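Local coordinates for protein transcriptional regulator nlh2 (Aquifex aeolicus, PDB 4G3V) that probably activates sigma-54-dependent transcription under the control of its GAF domain, here captured in an inactive state, at residues L115-I120 with K127-I132; E31-L36 with I57-G62; L108-H113 with F133-D138; E75-K80 with S97-K102; E14-L19 with G153-M158. All blocks are in the same frame, centred on the assembly; numbering follows the deposited sequence.

Contact 1 (L115-I120 with K127-I132); sequences LIAAPI and KGVITI
Ile-120 lies over the backbone of Gly-128 and Val-129 and illustrates how a hairpin can use a glycine as a seat for a neighbouring side chain. Its CG1 sits beside the backbone N (chi1 -64°), which directs CD1 across the strand to 3.7 Å from Val-129 C, while CB rests 3.5 Å from Gly-128 O. A beta carbon on Gly-128 would meet Ile-120 CD1 tightly. Cutting Ile-120 back to an alanine removes CG1, CG2 and CD1, and is likely to leave a gap over Gly-128 and Val-129 and to deprive Gly-157 of helix 139-162 of its methyl partner. On the same face, Ile-132 turns CG1 between its backbone N and carbonyl carbon (chi1 71°), a rotation that sets it 4.0 Å from Ile-116 CB; between these two pairs, Ala-118 CB meets Ile-130 CG2 more loosely. On the face of Ala-117, Val-129 and Thr-131, Ala-117 CB touches Thr-131 OG1 at 3.5 Å and is flanked by Val-129 CG1, and the Thr-131 hydroxyl is hydrogen-bonded to Thr-78 of helix 76-84. Leu-115 slants across Thr-131, with CD2 3.9 Å from CG2 of that threonine. Between these two layers the backbones run antiparallel at 155°, bonded in the pairs Ile-116 with Ile-132 and Ala-118 with Ile-130. At the far end Ile-120 O takes a bond of 2.8 Å from Lys-127 N and a weak one from Gly-128 N. Two residues thus face one, the classic beta bulge, set in a hairpin at the heart of the antiparallel GAF sheet.

Contact 2 (E31-L36 with I57-G62); sequences EVLKVL and IASSYG
The packing of a helix on the antiparallel GAF sheet is represented here by Leu-33 of helix 25-40, which meets Ser-59, Ser-60 and Tyr-61 of strand 54-61. The short axes run 8.0 Å apart and roughly parallel, at 23°, and Leu-33 alone touches three successive strand residues. Its CB lies 3.9 Å from Tyr-61 CB, while its outer branch continues along the strand: CD1 settles on the backbone, 3.7 Å from Ser-60 CA, and comes within 4.0 Å of Ser-59 OG. Ser-59 and Tyr-61 direct their beta carbons at the helix, whereas Ser-60 between them directs its own away, so that its backbone becomes the floor on which the leucine methyl rests. With CG opposite the backbone N (chi1 -175°), the Tyr-61 ring is carried along the helix surface. There Leu-33 O lies over one of its faces, and Lys-34 CA approaches CE2 of the ring to 4.2 Å. The contact is thus a mixed one, aliphatic at one end and aromatic at the other, held by van der Waals fit. Just upstream, Ala-58 and Ser-59 together face Ile-47, a classic beta bulge in the pairing of strand 54-61 with strand 44-51. The helix turn is enclosed further by its neighbours: Leu-33 also touches Ser-45 of strand 44-51, Val-32 and Val-35 reach helix 4-19, Val-32 and Leu-36 meet Ile-152 of helix 139-162, and the Tyr-61 ring meets that of Tyr-37, one turn after Leu-33 in helix 25-40.

Contact 3 (L108-H113 with F133-D138); sequences LLTEKH and FKEFSD
The imidazole of His-113 is clasped between two aliphatic groups, Glu-135 CG over the centre of one face and Leu-109 CD2 over the opposite face near the rim. Glu-135 keeps CG beside its backbone N (chi1 -69°), which lays the stem over the imidazole. This CG stands 3.6 Å from the His-113 ring centroid and 9° off its normal, a CH-pi contact made by the stem of an acid and not by its charge. The carboxylate reaches on past the ring, where Thr-110 OG1 donates a bond of 2.7 Å to Glu-135 OE2 on its anti side. That hydroxyl is gripped twice, since it also accepts from Lys-112 N at 3.0 Å, forming an ST turn within the type I beta turn from Thr-110 to His-113. This turn leads the chain into strand 113-122, whose first residue forms an antiparallel non-hydrogen-bonded pair with Glu-135 at the end of strand 125-135. The ring is held from the turn as well: Thr-110 N donates to His-113 ND1 at 3.0 Å, tilted 21° out of the ring plane. With an alanine in place of His-113, Thr-110 N would probably lose its acceptor and the Glu-135 stem the surface it lies on. Beyond the pair, Phe-136 N bonds Lys-112 O at 3.2 Å. On the inner side the Leu-109 and Phe-133 side chains cross at about a right angle, CD1 of the leucine 3.7 Å from Phe-133 CD2.

Contact 4 (E75-K80 with S97-K102); sequences EGITGK and SAFANK
Ile-77 of helix 76-84 and its neighbour Gly-76 meet the loop residues Ala-98, Phe-99 and Ala-100. The isoleucine reaches the loop with its CG1 arm, which lies beside the backbone N (chi1 -64°): CD1 comes 3.8 Å from Phe-99 CA and 4.0 Å from Phe-99 CD1, and CG1 itself lies 3.9 Å from Ala-98 O. Ile-77 and Phe-99 meet at a slant, not in a stack. Next to them Gly-76 CA touches Ala-100 CB at 3.9 Å and Ala-98 O at 3.8 Å. Glycine suits the place twice over, because its phi is positive (67°) and a beta carbon there would come to 3.0 Å from Ala-100 CB. In the second shell, the Phe-99 ring has Asn-101 N over the centre of one face, so the loop folds back on its own aromatic residue. Asn-101 OD1 accepts from Gly-106 N further along the loop, and on the other side Glu-75 OE1 accepts from Lys-72 N. Near the surface, the contact joins helix 76-84 of the GAF domain to the long loop between strands 88-90 and 113-122; inward, Ile-77 touches Leu-88 and Ile-90 of strand 88-90, and both Ile-77 and Phe-99 reach Val-93.

Contact 5 (E14-L19 with G153-M158); sequences EITKIL and GNLLGM
Helices 4-19 and 139-162 run side by side and nearly parallel, their short axes 10.5 Å apart at an angle of 15°, with Leu-155 entering between Ile-15, Thr-16 and Leu-19. Both Leu-155 methyls lie against Thr-16 OG1, CD2 nearer at 3.6 Å, and Leu-155 CD1 also touches Ile-15 CG2 at 3.8 Å; the threonine and leucine side chains meet at about a right angle. One turn on, Leu-19 CD1 rests 3.8 Å from Leu-155 O and meets Leu-156 CD2 at 4.1 Å. Keeping CG beside its own backbone N (chi1 -62°), Leu-19 extends straight across to the other helix. This leucine-rich seam belongs to the terminal helices that flank a GAF sheet, and its position is consistent with the helical dimer interfaces of related GAF domains. The Thr-16 hydroxyl bonds Val-12 O in its own helix, while Asn-154 OD1 bonds Thr-16 OG1 of the second subunit and Asn-154 ND2 bonds Asn-13 OD1 of that subunit. Met-158 of the second subunit packs on Thr-16, Leu-19 and Leu-155, so the seam continues across the dimer. Within the chain, Ile-15 and Leu-19 also touch Val-35 and Val-32 of helix 25-40.

Contact 1 is the hub of the set, since its hairpin touches the other four. On one face of the sheet Leu-115 CD2 meets Ile-77 CG2 of contact 4 at 3.7 Å; on the other, Ile-130 CD1 lies 4.0 Å from Leu-36 CD1 of contact 2 and equally far from Leu-156 CD1 of contact 5. Contacts 2 and 5 join helix to helix where Val-32 CG2 reaches Leu-19 CD2 at 3.8 Å. Contact 3 continues the hairpin outward, with Leu-115 CD1 3.6 Å from Phe-133 CZ. The centres of contacts 3 and 5 are about 26 Å apart, on opposite sides of the chain's centre, and contact 5 carries the packing on to the second subunit.

Contact 1 (L115-I120 with K127-I132)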
# COMPACT_ATOMS: atom_id res chain seq x y z
N LEU A 115 -20.10 3.89 1.88
CA LEU A 115 -19.55 3.17 0.74
C LEU A 115 -18.19 3.78 0.43
O LEU A 115 -18.07 5.00 0.29
CB LEU A 115 -20.50 3.30 -0.46
CG LEU A 115 -20.18 2.51 -1.73
CD1 LEU A 115 -21.36 2.49 -2.68
CD2 LEU A 115 -18.97 3.07 -2.43
N ILE A 116 -17.16 2.95 0.34
CA ILE A 116 -15.86 3.42 -0.13
C ILE A 116 -15.48 2.60 -1.35
O ILE A 116 -15.45 1.37 -1.30
CB ILE A 116 -14.76 3.28 0.92
CG1 ILE A 116 -15.10 4.11 2.15
CG2 ILE A 116 -13.40 3.70 0.34
CD1 ILE A 116 -14.14 3.90 3.30
N ALA A 117 -15.18 3.28 -2.45
CA ALA A 117 -14.82 2.62 -3.69
C ALA A 117 -13.51 3.20 -4.17
O ALA A 117 -13.36 4.43 -4.27
CB ALA A 117 -15.92 2.79 -4.72
N ALA A 118 -12.54 2.33 -4.45
CA ALA A 118 -11.21 2.76 -4.86
C ALA A 118 -10.81 2.05 -6.14
O ALA A 118 -11.09 0.85 -6.33
CB ALA A 118 -10.19 2.49 -3.78
N PRO A 119 -10.11 2.77 -7.01
CA PRO A 119 -9.70 2.19 -8.29
C PRO A 119 -8.55 1.22 -8.12
O PRO A 119 -7.73 1.33 -7.19
CB PRO A 119 -9.26 3.41 -9.11
CG PRO A 119 -8.80 4.38 -8.10
CD PRO A 119 -9.62 4.15 -6.85
N ILE A 120 -8.52 0.24 -9.02
CA ILE A 120 -7.44 -0.72 -9.14
C ILE A 120 -6.78 -0.42 -10.47
O ILE A 120 -7.38 -0.64 -11.53
CB ILE A 120 -8.00 -2.16 -9.14
CG1 ILE A 120 -8.67 -2.47 -7.80
CG2 ILE A 120 -6.89 -3.17 -9.40
CD1 ILE A 120 -9.51 -3.75 -7.81
N LYS A 127 -8.28 -0.82 -14.15
CA LYS A 127 -8.57 -2.19 -14.55
C LYS A 127 -9.62 -2.82 -13.65
O LYS A 127 -10.06 -3.93 -13.90
CB LYS A 127 -7.30 -3.02 -14.50
CG LYS A 127 -6.19 -2.50 -15.39
CD LYS A 127 -6.64 -2.49 -16.82
CE LYS A 127 -5.47 -2.63 -17.78
NZ LYS A 127 -5.94 -2.86 -19.18
N GLY A 128 -9.99 -2.12 -12.58
CA GLY A 128 -11.03 -2.61 -11.69
C GLY A 128 -11.34 -1.62 -10.58
O GLY A 128 -10.77 -0.52 -10.52
N VAL A 129 -12.26 -2.01 -9.72
CA VAL A 129 -12.62 -1.20 -8.55
C VAL A 129 -12.86 -2.13 -7.38
O VAL A 129 -13.42 -3.21 -7.56
CB VAL A 129 -13.91 -0.38 -8.80
CG1 VAL A 129 -14.39 0.32 -7.52
CG2 VAL A 129 -13.70 0.61 -9.97
N ILE A 130 -12.40 -1.75 -6.19
CA ILE A 130 -12.80 -2.46 -4.98
C ILE A 130 -13.76 -1.56 -4.23
O ILE A 130 -13.47 -0.37 -4.02
CB ILE A 130 -11.61 -2.88 -4.10
CG1 ILE A 130 -12.11 -3.46 -2.77
CG2 ILE A 130 -10.67 -1.72 -3.85
CD1 ILE A 130 -11.00 -4.08 -1.91
N THR A 131 -14.91 -2.12 -3.87
CA THR A 131 -15.97 -1.38 -3.20
C THR A 131 -16.33 -2.08 -1.90
O THR A 131 -16.55 -3.30 -1.87
CB THR A 131 -17.21 -1.30 -4.09
OG1 THR A 131 -16.89 -0.56 -5.28
CG2 THR A 131 -18.39 -0.65 -3.36
N ILE A 132 -16.40 -1.31 -0.82
CA ILE A 132 -16.75 -1.87 0.48
C ILE A 132 -17.85 -1.05 1.14
O ILE A 132 -18.00 0.14 0.88
CB ILE A 132 -15.52 -1.95 1.43
CG1 ILE A 132 -15.07 -0.58 1.91
CG2 ILE A 132 -14.35 -2.63 0.74
CD1 ILE A 132 -15.60 -0.19 3.25

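Contact 2 (E31-L36 with I57-G62)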
# COMPACT_ATOMS: atom_id res chain seq x y z
N GLU A 31 -9.86 -14.20 -0.77
CA GLU A 31 -9.15 -14.22 0.51
C GLU A 31 -8.86 -12.79 0.97
O GLU A 31 -8.92 -12.50 2.17
CB GLU A 31 -7.87 -15.04 0.41
CG GLU A 31 -7.18 -15.31 1.74
CD GLU A 31 -7.91 -16.31 2.62
OE1 GLU A 31 -8.94 -16.90 2.21
OE2 GLU A 31 -7.42 -16.52 3.75
N VAL A 32 -8.58 -11.88 0.04
CA VAL A 32 -8.45 -10.47 0.40
C VAL A 32 -9.73 -9.94 1.08
O VAL A 32 -9.68 -9.29 2.13
CB VAL A 32 -8.11 -9.61 -0.83
CG1 VAL A 32 -8.19 -8.10 -0.50
CG2 VAL A 32 -6.74 -9.97 -1.33
N LEU A 33 -10.89 -10.23 0.49
CA LEU A 33 -12.14 -9.75 1.07
C LEU A 33 -12.41 -10.41 2.41
O LEU A 33 -12.97 -9.78 3.32
CB LEU A 33 -13.31 -9.98 0.10
CG LEU A 33 -13.16 -9.26 -1.25
CD1 LEU A 33 -14.40 -9.44 -2.14
CD2 LEU A 33 -12.87 -7.79 -1.06
N LYS A 34 -12.03 -11.67 2.55
CA LYS A 34 -12.20 -12.38 3.81
C LYS A 34 -11.38 -11.73 4.92
O LYS A 34 -11.85 -11.58 6.05
CB LYS A 34 -11.81 -13.85 3.65
CG LYS A 34 -12.05 -14.69 4.89
CD LYS A 34 -11.55 -16.11 4.68
CE LYS A 34 -12.23 -16.79 3.51
NZ LYS A 34 -11.70 -18.16 3.28
N VAL A 35 -10.14 -11.34 4.61
CA VAL A 35 -9.33 -10.71 5.65
C VAL A 35 -9.80 -9.27 5.93
O VAL A 35 -9.67 -8.79 7.05
CB VAL A 35 -7.78 -10.81 5.40
CG1 VAL A 35 -7.34 -12.28 5.36
CG2 VAL A 35 -7.37 -10.12 4.15
N LEU A 36 -10.38 -8.60 4.95
CA LEU A 36 -10.98 -7.29 5.23
C LEU A 36 -12.09 -7.44 6.26
O LEU A 36 -12.28 -6.59 7.14
CB LEU A 36 -11.53 -6.65 3.96
CG LEU A 36 -10.46 -5.98 3.11
CD1 LEU A 36 -11.07 -5.40 1.84
CD2 LEU A 36 -9.79 -4.89 3.92
N ILE A 57 -18.31 -7.90 -11.54
CA ILE A 57 -17.89 -8.43 -10.25
C ILE A 57 -17.14 -9.74 -10.45
O ILE A 57 -17.64 -10.67 -11.10
CB ILE A 57 -19.09 -8.62 -9.29
CG1 ILE A 57 -19.60 -7.24 -8.85
CG2 ILE A 57 -18.67 -9.43 -8.07
CD1 ILE A 57 -20.61 -7.27 -7.73
N ALA A 58 -15.93 -9.79 -9.91
CA ALA A 58 -15.05 -10.95 -9.99
C ALA A 58 -15.04 -11.72 -8.68
O ALA A 58 -14.88 -12.94 -8.67
CB ALA A 58 -13.65 -10.52 -10.34
N SER A 59 -15.19 -11.01 -7.58
CA SER A 59 -15.21 -11.63 -6.26
C SER A 59 -16.07 -10.80 -5.33
O SER A 59 -16.22 -9.59 -5.51
CB SER A 59 -13.79 -11.72 -5.71
OG SER A 59 -13.75 -12.55 -4.57
N SER A 60 -16.65 -11.44 -4.32
CA SER A 60 -17.58 -10.75 -3.46
C SER A 60 -17.59 -11.35 -2.07
O SER A 60 -17.11 -12.47 -1.86
CB SER A 60 -18.99 -10.80 -4.05
OG SER A 60 -19.42 -12.14 -4.21
N TYR A 61 -18.13 -10.60 -1.12
CA TYR A 61 -18.23 -11.08 0.25
C TYR A 61 -19.47 -10.49 0.91
O TYR A 61 -19.77 -9.31 0.72
CB TYR A 61 -16.98 -10.70 1.05
CG TYR A 61 -16.97 -11.28 2.44
CD1 TYR A 61 -17.57 -10.61 3.49
CD2 TYR A 61 -16.36 -12.50 2.70
CE1 TYR A 61 -17.57 -11.13 4.76
CE2 TYR A 61 -16.36 -13.04 3.98
CZ TYR A 61 -16.97 -12.34 5.01
OH TYR A 61 -16.99 -12.85 6.29
N GLY A 62 -20.17 -11.32 1.68
CA GLY A 62 -21.41 -10.89 2.31
C GLY A 62 -22.61 -10.87 1.38
O GLY A 62 -22.87 -11.82 0.65

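Contact 3 (L108-H113 with F133-D138)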
# COMPACT_ATOMS: atom_id res chain seq x y z
N LEU A 108 -30.80 -3.32 3.04
CA LEU A 108 -30.11 -4.07 4.08
C LEU A 108 -29.14 -3.19 4.89
O LEU A 108 -28.76 -3.54 6.00
CB LEU A 108 -29.34 -5.25 3.48
CG LEU A 108 -28.53 -6.08 4.48
CD1 LEU A 108 -29.44 -6.65 5.57
CD2 LEU A 108 -27.77 -7.19 3.77
N LEU A 109 -28.76 -2.05 4.31
CA LEU A 109 -27.87 -1.11 4.98
C LEU A 109 -28.63 -0.28 6.03
O LEU A 109 -29.83 -0.05 5.89
CB LEU A 109 -27.26 -0.14 3.97
CG LEU A 109 -26.45 -0.75 2.83
CD1 LEU A 109 -25.86 0.35 1.95
CD2 LEU A 109 -25.36 -1.65 3.38
N THR A 110 -27.91 0.14 7.07
CA THR A 110 -28.42 1.14 8.01
C THR A 110 -27.99 2.52 7.53
O THR A 110 -27.29 2.64 6.53
CB THR A 110 -27.82 0.96 9.41
OG1 THR A 110 -26.47 1.42 9.42
CG2 THR A 110 -27.88 -0.50 9.85
N GLU A 111 -28.40 3.55 8.25
CA GLU A 111 -28.03 4.91 7.88
C GLU A 111 -26.56 5.20 8.18
O GLU A 111 -26.00 6.19 7.70
CB GLU A 111 -28.93 5.92 8.59
CG GLU A 111 -28.68 7.37 8.17
CD GLU A 111 -29.71 8.33 8.72
OE1 GLU A 111 -30.87 7.91 8.93
OE2 GLU A 111 -29.35 9.51 8.94
N LYS A 112 -25.93 4.34 8.98
CA LYS A 112 -24.54 4.55 9.36
C LYS A 112 -23.56 3.98 8.33
O LYS A 112 -22.38 4.31 8.34
CB LYS A 112 -24.27 3.96 10.74
CG LYS A 112 -25.19 4.51 11.81
CD LYS A 112 -24.48 4.68 13.14
CE LYS A 112 -24.12 3.35 13.77
NZ LYS A 112 -23.72 3.51 15.21
N HIS A 113 -24.05 3.12 7.44
CA HIS A 113 -23.17 2.51 6.44
C HIS A 113 -22.62 3.55 5.48
O HIS A 113 -23.37 4.37 4.94
CB HIS A 113 -23.89 1.44 5.63
CG HIS A 113 -23.89 0.09 6.28
ND1 HIS A 113 -24.94 -0.35 7.06
CD2 HIS A 113 -22.98 -0.90 6.29
CE1 HIS A 113 -24.67 -1.56 7.52
NE2 HIS A 113 -23.48 -1.92 7.06
N PHE A 133 -18.62 -1.71 2.00
CA PHE A 133 -19.64 -1.05 2.79
C PHE A 133 -19.32 -1.30 4.26
O PHE A 133 -19.04 -2.43 4.66
CB PHE A 133 -21.01 -1.63 2.45
CG PHE A 133 -21.48 -1.31 1.07
CD1 PHE A 133 -21.08 -2.07 -0.01
CD2 PHE A 133 -22.34 -0.24 0.85
CE1 PHE A 133 -21.52 -1.78 -1.28
CE2 PHE A 133 -22.78 0.06 -0.42
CZ PHE A 133 -22.37 -0.72 -1.49
N LYS A 134 -19.35 -0.25 5.07
CA LYS A 134 -19.03 -0.39 6.47
C LYS A 134 -19.63 0.75 7.29
O LYS A 134 -19.66 1.89 6.83
CB LYS A 134 -17.52 -0.42 6.65
CG LYS A 134 -17.06 -0.50 8.10
CD LYS A 134 -15.55 -0.62 8.17
CE LYS A 134 -15.04 -0.42 9.59
NZ LYS A 134 -15.50 -1.51 10.49
N GLU A 135 -20.10 0.44 8.49
CA GLU A 135 -20.65 1.46 9.38
C GLU A 135 -19.57 2.31 10.05
O GLU A 135 -18.55 1.79 10.50
CB GLU A 135 -21.48 0.80 10.49
CG GLU A 135 -22.78 0.16 10.03
CD GLU A 135 -23.68 -0.17 11.20
OE1 GLU A 135 -23.13 -0.50 12.28
OE2 GLU A 135 -24.91 -0.09 11.07
N PHE A 136 -19.83 3.60 10.14
CA PHE A 136 -18.96 4.54 10.83
C PHE A 136 -19.82 5.48 11.67
O PHE A 136 -20.97 5.75 11.31
CB PHE A 136 -18.17 5.38 9.83
CG PHE A 136 -17.18 4.58 9.04
CD1 PHE A 136 -15.90 4.38 9.51
CD2 PHE A 136 -17.54 4.03 7.82
CE1 PHE A 136 -14.99 3.65 8.79
CE2 PHE A 136 -16.63 3.30 7.08
CZ PHE A 136 -15.35 3.10 7.57
N SER A 137 -19.24 5.98 12.75
CA SER A 137 -19.96 6.85 13.67
C SER A 137 -19.52 8.32 13.57
O SER A 137 -19.99 9.16 14.34
CB SER A 137 -19.77 6.35 15.10
OG SER A 137 -20.31 5.05 15.24
N ASP A 138 -18.62 8.63 12.64
CA ASP A 138 -18.22 10.01 12.38
C ASP A 138 -17.40 10.13 11.10
O ASP A 138 -16.68 9.20 10.72
CB ASP A 138 -17.42 10.58 13.56
CG ASP A 138 -16.22 9.73 13.91
OD1 ASP A 138 -15.23 9.75 13.14
OD2 ASP A 138 -16.26 9.04 14.95

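Contact 4 (E75-K80 with S97-K102)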
# COMPACT_ATOMS: atom_id res chain seq x y z
N GLU A 75 -21.68 5.09 -14.37
CA GLU A 75 -22.90 4.51 -13.80
C GLU A 75 -22.79 4.24 -12.30
O GLU A 75 -22.08 3.31 -11.86
CB GLU A 75 -23.25 3.19 -14.49
CG GLU A 75 -24.47 2.52 -13.88
CD GLU A 75 -24.82 1.20 -14.55
OE1 GLU A 75 -23.98 0.66 -15.31
OE2 GLU A 75 -25.93 0.69 -14.31
N GLY A 76 -23.51 5.03 -11.51
CA GLY A 76 -23.47 4.88 -10.07
C GLY A 76 -22.11 5.24 -9.48
O GLY A 76 -21.23 5.73 -10.19
N ILE A 77 -21.95 5.01 -8.19
CA ILE A 77 -20.72 5.38 -7.49
C ILE A 77 -19.53 4.56 -7.97
O ILE A 77 -18.47 5.11 -8.29
CB ILE A 77 -20.90 5.22 -5.96
CG1 ILE A 77 -21.98 6.21 -5.48
CG2 ILE A 77 -19.59 5.46 -5.23
CD1 ILE A 77 -22.61 5.83 -4.15
N THR A 78 -19.71 3.25 -8.05
CA THR A 78 -18.64 2.39 -8.53
C THR A 78 -18.29 2.72 -9.98
O THR A 78 -17.12 2.75 -10.35
CB THR A 78 -19.02 0.90 -8.35
OG1 THR A 78 -19.12 0.61 -6.94
CG2 THR A 78 -17.97 0.01 -8.96
N GLY A 79 -19.29 3.03 -10.80
CA GLY A 79 -19.06 3.39 -12.19
C GLY A 79 -18.31 4.71 -12.35
O GLY A 79 -17.56 4.90 -13.30
N LYS A 80 -18.51 5.63 -11.41
CA LYS A 80 -17.79 6.90 -11.46
C LYS A 80 -16.32 6.71 -11.12
O LYS A 80 -15.45 7.33 -11.73
CB LYS A 80 -18.44 7.93 -10.55
CG LYS A 80 -19.72 8.52 -11.12
CD LYS A 80 -20.46 9.35 -10.08
CE LYS A 80 -21.58 10.15 -10.71
NZ LYS A 80 -22.55 9.28 -11.42
N SER A 97 -27.94 10.57 -3.27
CA SER A 97 -28.63 10.72 -4.55
C SER A 97 -27.96 9.97 -5.70
O SER A 97 -28.61 9.65 -6.70
CB SER A 97 -28.73 12.20 -4.91
OG SER A 97 -27.45 12.70 -5.29
N ALA A 98 -26.66 9.71 -5.58
CA ALA A 98 -25.90 9.07 -6.66
C ALA A 98 -25.82 7.56 -6.50
O ALA A 98 -25.28 6.86 -7.36
CB ALA A 98 -24.49 9.67 -6.74
N PHE A 99 -26.36 7.06 -5.40
CA PHE A 99 -26.32 5.63 -5.12
C PHE A 99 -27.29 4.86 -6.02
O PHE A 99 -28.50 4.98 -5.89
CB PHE A 99 -26.63 5.38 -3.65
CG PHE A 99 -26.54 3.94 -3.24
CD1 PHE A 99 -25.48 3.15 -3.65
CD2 PHE A 99 -27.51 3.37 -2.43
CE1 PHE A 99 -25.39 1.82 -3.27
CE2 PHE A 99 -27.42 2.04 -2.04
CZ PHE A 99 -26.36 1.27 -2.47
N ALA A 100 -26.75 4.07 -6.93
CA ALA A 100 -27.58 3.36 -7.90
C ALA A 100 -28.16 2.11 -7.27
O ALA A 100 -29.04 1.46 -7.84
CB ALA A 100 -26.77 2.99 -9.13
N ASN A 101 -27.67 1.79 -6.08
CA ASN A 101 -28.14 0.63 -5.35
C ASN A 101 -28.47 -0.49 -6.30
O ASN A 101 -29.55 -1.08 -6.24
CB ASN A 101 -29.38 0.98 -4.53
CG ASN A 101 -29.82 -0.15 -3.64
OD1 ASN A 101 -29.14 -1.17 -3.55
ND2 ASN A 101 -30.96 0.02 -2.97
N LYS A 102 -27.55 -0.78 -7.21
CA LYS A 102 -27.80 -1.76 -8.25
C LYS A 102 -28.21 -3.09 -7.63
O LYS A 102 -29.18 -3.73 -8.07
CB LYS A 102 -26.55 -1.94 -9.12
CG LYS A 102 -26.71 -2.94 -10.25
CD LYS A 102 -27.91 -2.60 -11.14
CE LYS A 102 -28.20 -3.70 -12.15
NZ LYS A 102 -29.42 -3.40 -12.95

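Contact 5 (E14-L19 with G153-M158)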
# COMPACT_ATOMS: atom_id res chain seq x y z
N GLU A 14 -0.72 -8.80 5.51
CA GLU A 14 -1.36 -10.10 5.25
C GLU A 14 -1.83 -10.19 3.79
O GLU A 14 -1.64 -11.20 3.13
CB GLU A 14 -2.53 -10.30 6.21
CG GLU A 14 -3.36 -11.56 5.96
CD GLU A 14 -2.63 -12.87 6.22
OE1 GLU A 14 -1.43 -12.87 6.57
OE2 GLU A 14 -3.29 -13.91 6.08
N ILE A 15 -2.43 -9.11 3.29
CA ILE A 15 -2.88 -9.06 1.91
C ILE A 15 -1.70 -9.21 0.95
O ILE A 15 -1.80 -9.93 -0.04
CB ILE A 15 -3.69 -7.77 1.63
CG1 ILE A 15 -5.07 -7.89 2.33
CG2 ILE A 15 -3.89 -7.55 0.14
CD1 ILE A 15 -5.89 -6.60 2.36
N THR A 16 -0.57 -8.58 1.26
CA THR A 16 0.61 -8.70 0.39
C THR A 16 1.11 -10.14 0.37
O THR A 16 1.51 -10.66 -0.67
CB THR A 16 1.71 -7.73 0.84
OG1 THR A 16 1.21 -6.39 0.78
CG2 THR A 16 2.95 -7.82 -0.02
N LYS A 17 1.07 -10.79 1.53
CA LYS A 17 1.46 -12.19 1.64
C LYS A 17 0.56 -13.08 0.78
O LYS A 17 1.05 -13.95 0.05
CB LYS A 17 1.38 -12.63 3.10
CG LYS A 17 1.80 -14.06 3.34
CD LYS A 17 1.86 -14.38 4.84
CE LYS A 17 2.20 -15.84 5.09
NZ LYS A 17 2.15 -16.20 6.55
N ILE A 18 -0.75 -12.87 0.85
CA ILE A 18 -1.70 -13.62 0.02
C ILE A 18 -1.44 -13.39 -1.47
O ILE A 18 -1.36 -14.34 -2.26
CB ILE A 18 -3.14 -13.20 0.34
CG1 ILE A 18 -3.53 -13.65 1.75
CG2 ILE A 18 -4.12 -13.77 -0.69
CD1 ILE A 18 -4.71 -12.90 2.31
N LEU A 19 -1.30 -12.12 -1.86
CA LEU A 19 -1.19 -11.77 -3.26
C LEU A 19 0.17 -12.09 -3.89
O LEU A 19 0.30 -12.09 -5.12
CB LEU A 19 -1.53 -10.29 -3.45
CG LEU A 19 -2.95 -9.90 -3.06
CD1 LEU A 19 -3.15 -8.40 -3.29
CD2 LEU A 19 -3.99 -10.71 -3.83
N GLY A 153 -6.47 -1.16 -2.98
CA GLY A 153 -6.68 -1.06 -4.41
C GLY A 153 -5.37 -1.07 -5.18
O GLY A 153 -5.25 -1.68 -6.25
N ASN A 154 -4.37 -0.41 -4.63
CA ASN A 154 -3.04 -0.42 -5.22
C ASN A 154 -2.34 -1.79 -5.17
O ASN A 154 -1.71 -2.22 -6.14
CB ASN A 154 -2.18 0.64 -4.56
CG ASN A 154 -2.48 2.04 -5.10
OD1 ASN A 154 -2.03 2.40 -6.18
ND2 ASN A 154 -3.25 2.82 -4.37
N LEU A 155 -2.46 -2.47 -4.03
CA LEU A 155 -1.93 -3.82 -3.92
C LEU A 155 -2.60 -4.70 -4.96
O LEU A 155 -1.97 -5.55 -5.59
CB LEU A 155 -2.17 -4.39 -2.53
CG LEU A 155 -1.43 -3.72 -1.38
CD1 LEU A 155 -1.87 -4.32 -0.06
CD2 LEU A 155 0.07 -3.83 -1.54
N LEU A 156 -3.90 -4.50 -5.15
CA LEU A 156 -4.61 -5.28 -6.15
C LEU A 156 -4.15 -4.92 -7.58
O LEU A 156 -4.09 -5.78 -8.45
CB LEU A 156 -6.13 -5.08 -5.99
CG LEU A 156 -6.72 -5.80 -4.78
CD1 LEU A 156 -8.13 -5.31 -4.47
CD2 LEU A 156 -6.74 -7.33 -5.01
N GLY A 157 -3.82 -3.66 -7.81
CA GLY A 157 -3.28 -3.25 -9.10
C GLY A 157 -2.00 -4.03 -9.41
O GLY A 157 -1.80 -4.52 -10.52
N MET A 158 -1.12 -4.15 -8.43
CA MET A 158 0.11 -4.92 -8.58
C MET A 158 -0.23 -6.37 -8.91
O MET A 158 0.38 -6.98 -9.77
CB MET A 158 0.95 -4.89 -7.29
CG MET A 158 1.49 -3.52 -6.88
SD MET A 158 2.76 -2.86 -7.96
CE MET A 158 4.00 -4.15 -7.90